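Local atomic coordinates of CD180 antigen (Mus musculus, PDB entry 3T6Q), a protein that may cooperate with MD-1 and TLR4 in the innate immune response of B cells to bacterial lipopolysaccharide, leading to NF-kappa-B activation. Residues E442-G447 with T469-T474; G464-T469 with S489-H494; H494-L499 with E518-L523; N503-S508 with K524-N529. One frame throughout, in Å; residues are numbered along the deposited sequence. Where two conformers were deposited one is given.

Following the chain from the N terminus, all four contacts join neighbouring coils of one leucine-rich-repeat solenoid, and each closes a loop of about one turn. Interaction 1 pairs the convex-side loop of LRR 15 with that of LRR 16. Before it closes, interaction 2 has already opened at 464-469, so the two cross and share T469; interaction 2 bonds the short strands 465-466 and 490-491. Interaction 3 starts at H494, the last residue of interaction 2, and carries the stacking from LRR 17 to LRR 18. Interaction 4 crosses it, joining strands 504-506 and 527-529, and L520 of interaction 3 packs against V505, I526 and L528 of interaction 4.

Interaction 1: E442-G447 with T469-T474; sequences EQLFDG and TNSLQT
F445 turns the edge of its ring to S471: the hydroxyl OG lies near the ring plane, with OG to CE2 3.2 Å, while L444 CG of its own loop sits over one face. With CB already directed at the second loop, CG anti to the carbonyl carbon (chi1 -64°) brings the ring beside S471; it also reaches L472 CD2 obliquely and packs on L454 of strand 453-455. S471 OG is hydrogen-bonded to the I439 carbonyl, so its place at the ring edge is fixed from outside the pair. N470 OD1 accepts from L472 N at 2.8 Å in an Asx turn. Further out, D446 and T474 cross at about a right angle, the methyl CG2 of T474 lying 3.3 Å from D446 OD1. T474 OG1, the other branch, donates to a water at 3.0 Å. That water donates to E442 O and to S471 O, each at 2.6 Å, and accepts from F445 N. A second water joins E442 O to N470 O, and a third joins F445 O to T474 O. With no clear direct hydrogen bond between 442-447 and 469-474, the polar atoms of the two loops are matched largely through water, beside the apolar contacts of F445.

Interaction 2: G464-T469 with S489-H494; sequences GNIQKT and SSIDQH
Segments 464-469 and 489-494 run parallel, 7° apart from end to end, with N465 level with S490 and I466 level with I491. G464 O takes two donors, S489 N at 2.8 Å on an in-plane lone pair and S490 N at 3.2 Å, nearly in line with the carbonyl. I466 then bonds both ways: its N gives to S490 O at 3.1 Å, and its O receives D492 N at 2.8 Å with an N-H...O angle of 167°. I466 and I491 lie side by side, pointing the same way into the core, with CD1 of I466 3.9 Å from CG1 of I491. I466 also rests on F461 and A495, and I491 on A519. Past the strands, D492 turns its carboxylate forward, where OD2 accepts from H494 N at 2.9 Å in an Asx turn. Its other oxygen, OD1, takes a weak bond from a water that also accepts from K468 N. The aliphatic part of K468, extended from chi1 178°, runs alongside H494, CG to CB 4.0 Å. The chemistry is that of a two-strand parallel ladder with a buried isoleucine pair; beyond D492 N a water makes the link, while the Asx turn fixes the D492 carboxylate on its own segment.

Interaction 3: H494-L499 with E518-L523; sequences HAFTSL and EALSHL
H522, F496 and A519 bury the most surface here. The H522 imidazole lies between T497 of the other loop and its own neighbour L523: T497 CA is over one face, a CH-pi contact 4.0 Å from the ring centroid, and L523 CG sits over the centre of the opposite face. CG of H522 stands between backbone N and carbonyl carbon (chi1 62°), which turns the ring across to the other loop. There NE2 donates to L499 O at 3.1 Å; the oxygen is close to the imidazole plane, but the NE2 donor stands well above the plane of the L499 carbonyl, and the N-H...O angle is 145°. F496 points inward and brings its ring edge to the A519 carbonyl, while CD2 touches A519 CB at 3.9 Å and L520 CD2 obliquely at 4.3 Å. Beyond the contact this ring packs on L472, I466 and I491, and A519 leans on I491. One water ties the backbones together, accepting from F496 N at 2.8 Å and donating to A519 O at 2.7 Å. Type I turns, H494-T497 and F496-L499 on one side and L520-L523 on the other, set the course of both loops. Such loops of turns, stacked coil on coil with a phenylalanine directed into the core, are characteristic of the convex side of a Toll-like receptor leucine-rich-repeat solenoid, here LRR 17 on LRR 18.

Interaction 4: N503-S508 with K524-N529; sequences NHVDLS and KGIYLN
H504 and Y527 stack on each other beside the ladder of strands 504-506 and 527-529, neighbours in the leucine-rich-repeat solenoid. The strand axes pass 4.8 Å apart, practically parallel. Four backbone bonds run along the ladder, Y527 N to N503 O first and L507 N to N529 O last. The buried side is that of V505, L507 and L528, joined by I526: V505 CG2 meets I526 CD1 at 4.0 Å and L528 CD1 reaches L507 CD1 at 4.1 Å. L520, from the turn L520-L523, closes on V505, I526 and L528.

The other face carries H504, D506, Y527 and N529, polar and aromatic and partly exposed, though its ring stack is close. The two rings form an offset stack, centroids 4.8 Å apart and planes at 30°, with Y527 CD2 3.4 Å above the imidazole plane toward its rim. Both side chains leave the same face in register, and CG anti to the backbone N in each (Y527 chi1 170°) lays the rings alongside each other. The Y527 hydroxyl is bonded to E580. D506 and N529 lie side by side, carboxylate and amide planes 23° apart; ND2 stays 3.5 Å from D506 OD1, and N529 OD1 accepts from A531 N. D506 instead spends OD1 on its own chain, an Asx turn in which S508 N gives one bond and S508 OG, 2.6 Å from D506 OD1, donates to its syn lone pair.

Interaction 1: E442-G447 with T469-T474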
loop_
_atom_site.group_PDB
_atom_site.type_symbol
_atom_site.label_atom_id
_atom_site.label_comp_id
_atom_site.label_asym_id
_atom_site.label_seq_id
_atom_site.Cartn_x
_atom_site.Cartn_y
_atom_site.Cartn_z
ATOM N N GLU A 442 -2.440 65.914 -6.779
ATOM C CA GLU A 442 -2.264 66.359 -5.380
ATOM C C GLU A 442 -3.435 65.948 -4.493
ATOM O O GLU A 442 -3.257 65.744 -3.294
ATOM C CB GLU A 442 -2.127 67.890 -5.285
ATOM C CG GLU A 442 -0.970 68.481 -6.048
ATOM C CD GLU A 442 -0.958 69.990 -5.917
ATOM O OE1 GLU A 442 -0.757 70.476 -4.782
ATOM O OE2 GLU A 442 -1.173 70.679 -6.938
ATOM N N GLN A 443 -4.617 65.829 -5.099
ATOM C CA GLN A 443 -5.878 65.533 -4.373
ATOM C C GLN A 443 -6.188 64.025 -4.275
ATOM O O GLN A 443 -7.103 63.609 -3.554
ATOM C CB GLN A 443 -7.063 66.231 -5.083
ATOM C CG GLN A 443 -6.927 67.756 -5.235
ATOM C CD GLN A 443 -6.256 68.222 -6.545
ATOM O OE1 GLN A 443 -6.291 69.410 -6.860
ATOM N NE2 GLN A 443 -5.635 67.307 -7.296
ATOM N N LEU A 444 -5.420 63.211 -4.975
ATOM C CA LEU A 444 -5.792 61.771 -5.095
ATOM C C LEU A 444 -6.014 61.087 -3.753
ATOM O O LEU A 444 -6.994 60.325 -3.589
ATOM C CB LEU A 444 -4.791 61.004 -5.976
ATOM C CG LEU A 444 -4.972 59.475 -6.089
ATOM C CD1 LEU A 444 -6.276 59.247 -6.822
ATOM C CD2 LEU A 444 -3.793 58.877 -6.850
ATOM N N PHE A 445 -5.143 61.401 -2.783
ATOM C CA PHE A 445 -5.167 60.757 -1.471
ATOM C C PHE A 445 -5.678 61.599 -0.329
ATOM O O PHE A 445 -5.443 61.256 0.840
ATOM C CB PHE A 445 -3.804 60.137 -1.109
ATOM C CG PHE A 445 -3.406 59.005 -2.056
ATOM C CD1 PHE A 445 -4.268 57.915 -2.257
ATOM C CD2 PHE A 445 -2.223 59.057 -2.758
ATOM C CE1 PHE A 445 -3.910 56.895 -3.138
ATOM C CE2 PHE A 445 -1.840 58.027 -3.609
ATOM C CZ PHE A 445 -2.692 56.959 -3.828
ATOM N N ASP A 446 -6.392 62.660 -0.648
ATOM C CA ASP A 446 -7.039 63.453 0.396
ATOM C C ASP A 446 -8.014 62.606 1.200
ATOM O O ASP A 446 -8.746 61.774 0.642
ATOM C CB ASP A 446 -7.825 64.625 -0.201
ATOM C CG ASP A 446 -6.935 65.767 -0.705
ATOM O OD1 ASP A 446 -5.770 65.875 -0.304
ATOM O OD2 ASP A 446 -7.428 66.574 -1.519
ATOM N N GLY A 447 -8.046 62.835 2.507
ATOM C CA GLY A 447 -9.022 62.191 3.357
ATOM C C GLY A 447 -8.536 60.883 3.954
ATOM O O GLY A 447 -9.331 60.119 4.479
ATOM N N THR A 469 5.619 68.278 -5.718
ATOM C CA THR A 469 4.182 68.105 -5.481
ATOM C C THR A 469 3.728 66.798 -6.084
ATOM O O THR A 469 3.957 66.513 -7.277
ATOM C CB THR A 469 3.325 69.268 -6.019
ATOM O OG1 THR A 469 3.472 69.332 -7.432
ATOM C CG2 THR A 469 3.792 70.587 -5.434
ATOM N N ASN A 470 3.103 65.984 -5.245
ATOM C CA ASN A 470 2.646 64.671 -5.682
ATOM C C ASN A 470 1.466 64.240 -4.778
ATOM O O ASN A 470 1.165 64.919 -3.780
ATOM C CB ASN A 470 3.838 63.702 -5.648
ATOM C CG ASN A 470 4.436 63.557 -4.252
ATOM O OD1 ASN A 470 3.771 63.051 -3.328
ATOM N ND2 ASN A 470 5.692 64.001 -4.077
ATOM N N SER A 471 0.785 63.148 -5.117
ATOM C CA SER A 471 -0.351 62.694 -4.269
ATOM C C SER A 471 0.014 62.286 -2.833
ATOM O O SER A 471 -0.855 62.282 -1.963
ATOM C CB SER A 471 -1.048 61.510 -4.918
ATOM O OG SER A 471 -0.166 60.400 -4.882
ATOM N N LEU A 472 1.286 61.931 -2.593
ATOM C CA LEU A 472 1.703 61.333 -1.313
ATOM C C LEU A 472 1.845 62.313 -0.176
ATOM O O LEU A 472 1.795 61.922 0.987
ATOM C CB LEU A 472 3.023 60.543 -1.460
ATOM C CG LEU A 472 3.100 59.514 -2.589
ATOM C CD1 LEU A 472 4.554 59.063 -2.730
ATOM C CD2 LEU A 472 2.192 58.304 -2.313
ATOM N N GLN A 473 2.035 63.589 -0.490
ATOM C CA GLN A 473 2.388 64.574 0.539
ATOM C C GLN A 473 1.249 64.830 1.572
ATOM O O GLN A 473 1.492 65.443 2.609
ATOM C CB GLN A 473 2.906 65.880 -0.103
ATOM C CG GLN A 473 4.156 65.750 -0.998
ATOM C CD GLN A 473 5.487 65.956 -0.262
ATOM O OE1 GLN A 473 5.754 65.298 0.732
ATOM N NE2 GLN A 473 6.343 66.852 -0.784
ATOM N N THR A 474 0.035 64.332 1.307
ATOM C CA THR A 474 -1.062 64.383 2.299
ATOM C C THR A 474 -1.084 63.230 3.314
ATOM O O THR A 474 -1.946 63.214 4.194
ATOM C CB THR A 474 -2.473 64.447 1.630
ATOM O OG1 THR A 474 -2.717 63.259 0.832
ATOM C CG2 THR A 474 -2.638 65.712 0.782
HETATM O O HOH W 1 -3.220 63.364 -2.160
HETATM O O HOH W 2 -0.653 66.186 -2.118
HETATM O O HOH W 3 -4.858 62.271 3.273
#

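Interaction 2: G464-T469 with S489-H494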
loop_
_atom_site.group_PDB
_atom_site.type_symbol
_atom_site.label_atom_id
_atom_site.label_comp_id
_atom_site.label_asym_id
_atom_site.label_seq_id
_atom_site.Cartn_x
_atom_site.Cartn_y
_atom_site.Cartn_z
ATOM N N GLY A 464 8.308 59.453 -15.463
ATOM C CA GLY A 464 9.100 58.685 -14.477
ATOM C C GLY A 464 9.720 59.544 -13.391
ATOM O O GLY A 464 10.731 59.162 -12.800
ATOM N N ASN A 465 9.158 60.718 -13.151
ATOM C CA ASN A 465 9.683 61.598 -12.120
ATOM C C ASN A 465 8.674 61.898 -10.996
ATOM O O ASN A 465 7.555 62.338 -11.271
ATOM C CB ASN A 465 10.143 62.928 -12.716
ATOM C CG ASN A 465 10.748 63.849 -11.667
ATOM O OD1 ASN A 465 11.702 63.479 -10.978
ATOM N ND2 ASN A 465 10.151 65.039 -11.493
ATOM N N ILE A 466 9.094 61.741 -9.738
ATOM C CA ILE A 466 8.262 62.193 -8.628
ATOM C C ILE A 466 8.653 63.605 -8.322
ATOM O O ILE A 466 9.772 63.856 -7.868
ATOM C CB ILE A 466 8.413 61.328 -7.363
ATOM C CG1 ILE A 466 8.271 59.828 -7.723
ATOM C CG2 ILE A 466 7.352 61.723 -6.346
ATOM C CD1 ILE A 466 8.256 58.922 -6.489
ATOM N N GLN A 467 7.720 64.521 -8.559
ATOM C CA GLN A 467 7.928 65.966 -8.304
ATOM C C GLN A 467 7.760 66.300 -6.851
ATOM O O GLN A 467 7.279 65.476 -6.082
ATOM C CB GLN A 467 6.961 66.804 -9.122
ATOM C CG GLN A 467 7.449 67.034 -10.544
ATOM C CD GLN A 467 6.414 67.703 -11.420
ATOM O OE1 GLN A 467 5.318 67.175 -11.623
ATOM N NE2 GLN A 467 6.761 68.862 -11.957
ATOM N N LYS A 468 8.186 67.503 -6.477
ATOM C CA LYS A 468 7.986 68.015 -5.132
ATOM C C LYS A 468 6.497 67.941 -4.771
ATOM O O LYS A 468 6.155 67.583 -3.660
ATOM C CB LYS A 468 8.466 69.467 -5.060
ATOM C CG LYS A 468 8.261 70.111 -3.699
ATOM C CD LYS A 468 8.958 71.468 -3.628
ATOM C CE LYS A 468 8.558 72.198 -2.359
ATOM N NZ LYS A 468 9.692 73.007 -1.834
ATOM N N THR A 469 5.619 68.278 -5.718
ATOM C CA THR A 469 4.182 68.105 -5.481
ATOM C C THR A 469 3.728 66.798 -6.084
ATOM O O THR A 469 3.957 66.513 -7.277
ATOM C CB THR A 469 3.325 69.268 -6.019
ATOM O OG1 THR A 469 3.472 69.332 -7.432
ATOM C CG2 THR A 469 3.792 70.587 -5.434
ATOM N N SER A 489 12.537 57.054 -12.958
ATOM C CA SER A 489 13.888 57.553 -13.266
ATOM C C SER A 489 14.460 58.412 -12.168
ATOM O O SER A 489 15.672 58.419 -11.944
ATOM C CB SER A 489 13.869 58.398 -14.554
ATOM O OG SER A 489 13.700 57.528 -15.665
ATOM N N SER A 490 13.595 59.153 -11.480
ATOM C CA SER A 490 14.075 60.152 -10.507
ATOM C C SER A 490 13.010 60.473 -9.499
ATOM O O SER A 490 11.819 60.331 -9.774
ATOM C CB SER A 490 14.485 61.468 -11.226
ATOM O OG SER A 490 13.491 61.848 -12.183
ATOM N N ILE A 491 13.457 60.991 -8.366
ATOM C CA ILE A 491 12.595 61.409 -7.272
ATOM C C ILE A 491 13.173 62.729 -6.804
ATOM O O ILE A 491 14.347 62.804 -6.428
ATOM C CB ILE A 491 12.593 60.355 -6.110
ATOM C CG1 ILE A 491 12.198 58.958 -6.641
ATOM C CG2 ILE A 491 11.675 60.806 -4.953
ATOM C CD1 ILE A 491 12.117 57.900 -5.564
ATOM N N ASP A 492 12.377 63.786 -6.879
ATOM C CA ASP A 492 12.783 65.070 -6.354
ATOM C C ASP A 492 13.224 64.955 -4.891
ATOM O O ASP A 492 12.612 64.213 -4.120
ATOM C CB ASP A 492 11.607 66.057 -6.490
ATOM C CG ASP A 492 12.035 67.487 -6.235
ATOM O OD1 ASP A 492 12.351 68.170 -7.211
ATOM O OD2 ASP A 492 12.101 67.903 -5.063
ATOM N N GLN A 493 14.263 65.694 -4.487
ATOM C CA GLN A 493 14.750 65.647 -3.108
ATOM C C GLN A 493 13.723 66.012 -2.035
ATOM O O GLN A 493 13.907 65.652 -0.856
ATOM C CB GLN A 493 15.960 66.570 -2.922
ATOM C CG GLN A 493 15.696 68.032 -3.252
ATOM C CD GLN A 493 16.856 68.916 -2.835
ATOM O OE1 GLN A 493 17.468 68.718 -1.776
ATOM N NE2 GLN A 493 17.158 69.905 -3.659
ATOM N N HIS A 494 12.691 66.759 -2.430
ATOM C CA HIS A 494 11.647 67.197 -1.510
ATOM C C HIS A 494 10.365 66.442 -1.702
ATOM O O HIS A 494 9.358 66.817 -1.118
ATOM C CB HIS A 494 11.404 68.727 -1.610
ATOM C CG HIS A 494 12.583 69.547 -1.158
ATOM N ND1 HIS A 494 13.085 69.469 0.102
ATOM C CD2 HIS A 494 13.397 70.442 -1.852
ATOM C CE1 HIS A 494 14.153 70.284 0.203
ATOM N NE2 HIS A 494 14.341 70.876 -0.991
HETATM O O HOH W 4 9.589 69.056 -8.432
#

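Interaction 3: H494-L499 with E518-L523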
loop_
_atom_site.group_PDB
_atom_site.type_symbol
_atom_site.label_atom_id
_atom_site.label_comp_id
_atom_site.label_asym_id
_atom_site.label_seq_id
_atom_site.Cartn_x
_atom_site.Cartn_y
_atom_site.Cartn_z
ATOM N N HIS A 494 12.691 66.759 -2.430
ATOM C CA HIS A 494 11.647 67.197 -1.510
ATOM C C HIS A 494 10.365 66.442 -1.702
ATOM O O HIS A 494 9.358 66.817 -1.118
ATOM C CB HIS A 494 11.404 68.727 -1.610
ATOM C CG HIS A 494 12.583 69.547 -1.158
ATOM N ND1 HIS A 494 13.085 69.469 0.102
ATOM C CD2 HIS A 494 13.397 70.442 -1.852
ATOM C CE1 HIS A 494 14.153 70.284 0.203
ATOM N NE2 HIS A 494 14.341 70.876 -0.991
ATOM N N ALA A 495 10.388 65.357 -2.489
ATOM C CA ALA A 495 9.167 64.586 -2.794
ATOM C C ALA A 495 8.434 63.961 -1.592
ATOM O O ALA A 495 7.211 63.744 -1.646
ATOM C CB ALA A 495 9.459 63.495 -3.818
ATOM N N PHE A 496 9.183 63.628 -0.555
ATOM C CA PHE A 496 8.661 62.851 0.570
ATOM C C PHE A 496 8.795 63.641 1.871
ATOM O O PHE A 496 8.627 63.064 2.950
ATOM C CB PHE A 496 9.453 61.556 0.748
ATOM C CG PHE A 496 9.394 60.602 -0.426
ATOM C CD1 PHE A 496 8.253 60.489 -1.231
ATOM C CD2 PHE A 496 10.486 59.780 -0.686
ATOM C CE1 PHE A 496 8.212 59.570 -2.285
ATOM C CE2 PHE A 496 10.445 58.849 -1.724
ATOM C CZ PHE A 496 9.308 58.750 -2.517
ATOM N N THR A 497 9.127 64.938 1.769
ATOM C CA THR A 497 9.426 65.762 2.958
ATOM C C THR A 497 8.288 65.837 4.016
ATOM O O THR A 497 8.560 65.884 5.217
ATOM C CB THR A 497 9.897 67.189 2.578
ATOM O OG1 THR A 497 10.883 67.107 1.538
ATOM C CG2 THR A 497 10.549 67.879 3.784
ATOM N N SER A 498 7.035 65.850 3.563
ATOM C CA SER A 498 5.893 65.869 4.482
ATOM C C SER A 498 5.704 64.524 5.174
ATOM O O SER A 498 5.047 64.441 6.206
ATOM C CB SER A 498 4.610 66.282 3.757
ATOM O OG SER A 498 4.356 65.448 2.648
ATOM N N LEU A 499 6.304 63.471 4.619
ATOM C CA LEU A 499 6.138 62.105 5.171
ATOM C C LEU A 499 7.163 61.799 6.252
ATOM O O LEU A 499 8.208 61.179 5.995
ATOM C CB LEU A 499 6.219 61.063 4.055
ATOM C CG LEU A 499 5.246 61.390 2.925
ATOM C CD1 LEU A 499 5.661 60.633 1.683
ATOM C CD2 LEU A 499 3.837 61.004 3.346
ATOM N N GLU A 518 18.630 61.388 -1.634
ATOM C CA GLU A 518 18.309 62.725 -1.065
ATOM C C GLU A 518 16.840 62.939 -0.653
ATOM O O GLU A 518 16.534 63.821 0.150
ATOM C CB GLU A 518 18.740 63.847 -2.026
ATOM C CG GLU A 518 18.834 65.226 -1.382
ATOM C CD GLU A 518 19.916 65.353 -0.315
ATOM O OE1 GLU A 518 19.733 66.177 0.603
ATOM O OE2 GLU A 518 20.960 64.665 -0.393
ATOM N N ALA A 519 15.941 62.142 -1.220
ATOM C CA ALA A 519 14.521 62.181 -0.880
ATOM C C ALA A 519 14.226 61.575 0.508
ATOM O O ALA A 519 13.144 61.800 1.043
ATOM C CB ALA A 519 13.727 61.428 -1.952
ATOM N N LEU A 520 15.181 60.812 1.063
ATOM C CA LEU A 520 15.072 60.192 2.391
ATOM C C LEU A 520 15.870 60.950 3.454
ATOM O O LEU A 520 16.067 60.428 4.548
ATOM C CB LEU A 520 15.535 58.726 2.337
ATOM C CG LEU A 520 14.768 58.106 1.155
ATOM C CD1 LEU A 520 15.529 57.170 0.250
ATOM C CD2 LEU A 520 13.392 57.633 1.601
ATOM N N SER A 521 16.341 62.160 3.125
ATOM C CA SER A 521 17.284 62.866 3.992
ATOM C C SER A 521 16.745 63.183 5.393
ATOM O O SER A 521 17.506 63.185 6.341
ATOM C CB SER A 521 17.809 64.157 3.353
ATOM O OG SER A 521 16.780 65.138 3.274
ATOM N N HIS A 522 15.449 63.456 5.503
ATOM C CA HIS A 522 14.799 63.798 6.775
ATOM C C HIS A 522 14.442 62.606 7.627
ATOM O O HIS A 522 13.828 62.763 8.700
ATOM C CB HIS A 522 13.524 64.596 6.486
ATOM C CG HIS A 522 12.484 63.817 5.677
ATOM N ND1 HIS A 522 12.717 63.401 4.412
ATOM C CD2 HIS A 522 11.201 63.377 6.005
ATOM C CE1 HIS A 522 11.632 62.748 3.943
ATOM N NE2 HIS A 522 10.707 62.725 4.918
ATOM N N LEU A 523 14.763 61.391 7.177
ATOM C CA LEU A 523 14.304 60.195 7.901
ATOM C C LEU A 523 15.425 59.470 8.591
ATOM O O LEU A 523 16.556 59.487 8.107
ATOM C CB LEU A 523 13.565 59.228 6.939
ATOM C CG LEU A 523 12.285 59.794 6.311
ATOM C CD1 LEU A 523 11.913 58.935 5.099
ATOM C CD2 LEU A 523 11.128 59.861 7.322
HETATM O O HOH W 5 11.810 64.034 0.155
HETATM O O HOH W 6 13.557 65.381 2.596
#

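Interaction 4: N503-S508 with K524-N529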
loop_
_atom_site.group_PDB
_atom_site.type_symbol
_atom_site.label_atom_id
_atom_site.label_comp_id
_atom_site.label_asym_id
_atom_site.label_seq_id
_atom_site.Cartn_x
_atom_site.Cartn_y
_atom_site.Cartn_z
ATOM N N ASN A 503 8.985 54.479 7.765
ATOM C CA ASN A 503 10.064 53.621 8.251
ATOM C C ASN A 503 10.345 52.409 7.342
ATOM O O ASN A 503 11.218 51.625 7.640
ATOM C CB ASN A 503 9.825 53.203 9.740
ATOM C CG ASN A 503 8.502 52.450 9.949
ATOM O OD1 ASN A 503 7.757 52.680 10.939
ATOM N ND2 ASN A 503 8.207 51.553 9.063
ATOM N N HIS A 504 9.599 52.263 6.239
ATOM C CA HIS A 504 9.858 51.168 5.297
ATOM C C HIS A 504 9.551 51.679 3.903
ATOM O O HIS A 504 8.382 51.957 3.561
ATOM C CB HIS A 504 9.001 49.947 5.690
ATOM C CG HIS A 504 9.083 48.777 4.732
ATOM N ND1 HIS A 504 9.538 47.574 5.109
ATOM C CD2 HIS A 504 8.739 48.655 3.374
ATOM C CE1 HIS A 504 9.507 46.721 4.064
ATOM N NE2 HIS A 504 9.012 47.377 3.006
ATOM N N VAL A 505 10.606 51.839 3.093
ATOM C CA VAL A 505 10.460 52.459 1.771
ATOM C C VAL A 505 11.051 51.514 0.775
ATOM O O VAL A 505 12.259 51.244 0.816
ATOM C CB VAL A 505 11.139 53.839 1.709
ATOM C CG1 VAL A 505 10.868 54.476 0.341
ATOM C CG2 VAL A 505 10.571 54.721 2.854
ATOM N N ASP A 506 10.180 50.930 -0.058
ATOM C CA ASP A 506 10.641 50.006 -1.081
ATOM C C ASP A 506 10.641 50.755 -2.439
ATOM O O ASP A 506 9.572 51.131 -2.970
ATOM C CB ASP A 506 9.693 48.803 -1.075
ATOM C CG ASP A 506 10.110 47.720 -2.026
ATOM O OD1 ASP A 506 10.996 47.902 -2.891
ATOM O OD2 ASP A 506 9.533 46.651 -1.894
ATOM N N LEU A 507 11.854 51.014 -2.960
ATOM C CA LEU A 507 12.005 51.662 -4.233
ATOM C C LEU A 507 12.669 50.707 -5.212
ATOM O O LEU A 507 13.265 51.169 -6.167
ATOM C CB LEU A 507 12.881 52.938 -4.129
ATOM C CG LEU A 507 12.376 53.998 -3.135
ATOM C CD1 LEU A 507 13.404 55.117 -2.895
ATOM C CD2 LEU A 507 11.082 54.620 -3.589
ATOM N N SER A 508 12.545 49.397 -4.984
ATOM C CA SER A 508 13.293 48.444 -5.780
ATOM C C SER A 508 12.715 48.320 -7.210
ATOM O O SER A 508 11.584 48.732 -7.454
ATOM C CB SER A 508 13.296 47.081 -5.097
ATOM O OG SER A 508 11.983 46.560 -4.904
ATOM N N LYS A 524 15.105 58.785 9.698
ATOM C CA LYS A 524 16.070 57.960 10.421
ATOM C C LYS A 524 15.560 56.554 10.725
ATOM O O LYS A 524 14.386 56.369 10.940
ATOM C CB LYS A 524 16.491 58.635 11.746
ATOM C CG LYS A 524 17.136 59.999 11.577
ATOM C CD LYS A 524 17.563 60.584 12.919
ATOM C CE LYS A 524 16.369 60.806 13.836
ATOM N NZ LYS A 524 16.813 61.499 15.076
ATOM N N GLY A 525 16.457 55.576 10.735
ATOM C CA GLY A 525 16.148 54.197 11.204
ATOM C C GLY A 525 15.228 53.423 10.288
ATOM O O GLY A 525 14.644 52.408 10.703
ATOM N N ILE A 526 15.112 53.868 9.033
ATOM C CA ILE A 526 14.193 53.203 8.086
ATOM C C ILE A 526 14.756 51.899 7.488
ATOM O O ILE A 526 15.960 51.599 7.554
ATOM C CB ILE A 526 13.688 54.156 6.968
ATOM C CG1 ILE A 526 14.699 54.283 5.791
ATOM C CG2 ILE A 526 13.317 55.520 7.556
ATOM C CD1 ILE A 526 14.172 55.073 4.593
ATOM N N TYR A 527 13.854 51.116 6.902
ATOM C CA TYR A 527 14.262 50.060 5.970
ATOM C C TYR A 527 14.116 50.650 4.558
ATOM O O TYR A 527 13.063 51.200 4.217
ATOM C CB TYR A 527 13.393 48.824 6.132
ATOM C CG TYR A 527 13.627 47.796 5.033
ATOM C CD1 TYR A 527 14.661 46.877 5.128
ATOM C CD2 TYR A 527 12.793 47.758 3.899
ATOM C CE1 TYR A 527 14.861 45.917 4.134
ATOM C CE2 TYR A 527 12.995 46.827 2.893
ATOM C CZ TYR A 527 14.016 45.909 3.020
ATOM O OH TYR A 527 14.217 45.006 2.015
ATOM N N LEU A 528 15.190 50.565 3.767
ATOM C CA LEU A 528 15.254 51.244 2.464
ATOM C C LEU A 528 15.695 50.212 1.443
ATOM O O LEU A 528 16.840 49.773 1.466
ATOM C CB LEU A 528 16.243 52.378 2.474
ATOM C CG LEU A 528 16.519 53.040 1.099
ATOM C CD1 LEU A 528 15.258 53.603 0.462
ATOM C CD2 LEU A 528 17.552 54.150 1.265
ATOM N N ASN A 529 14.773 49.792 0.591
ATOM C CA ASN A 529 15.112 48.808 -0.433
ATOM C C ASN A 529 15.384 49.523 -1.744
ATOM O O ASN A 529 14.469 50.088 -2.336
ATOM C CB ASN A 529 13.953 47.799 -0.604
ATOM C CG ASN A 529 14.335 46.615 -1.466
ATOM O OD1 ASN A 529 15.426 46.559 -2.015
ATOM N ND2 ASN A 529 13.413 45.658 -1.600
#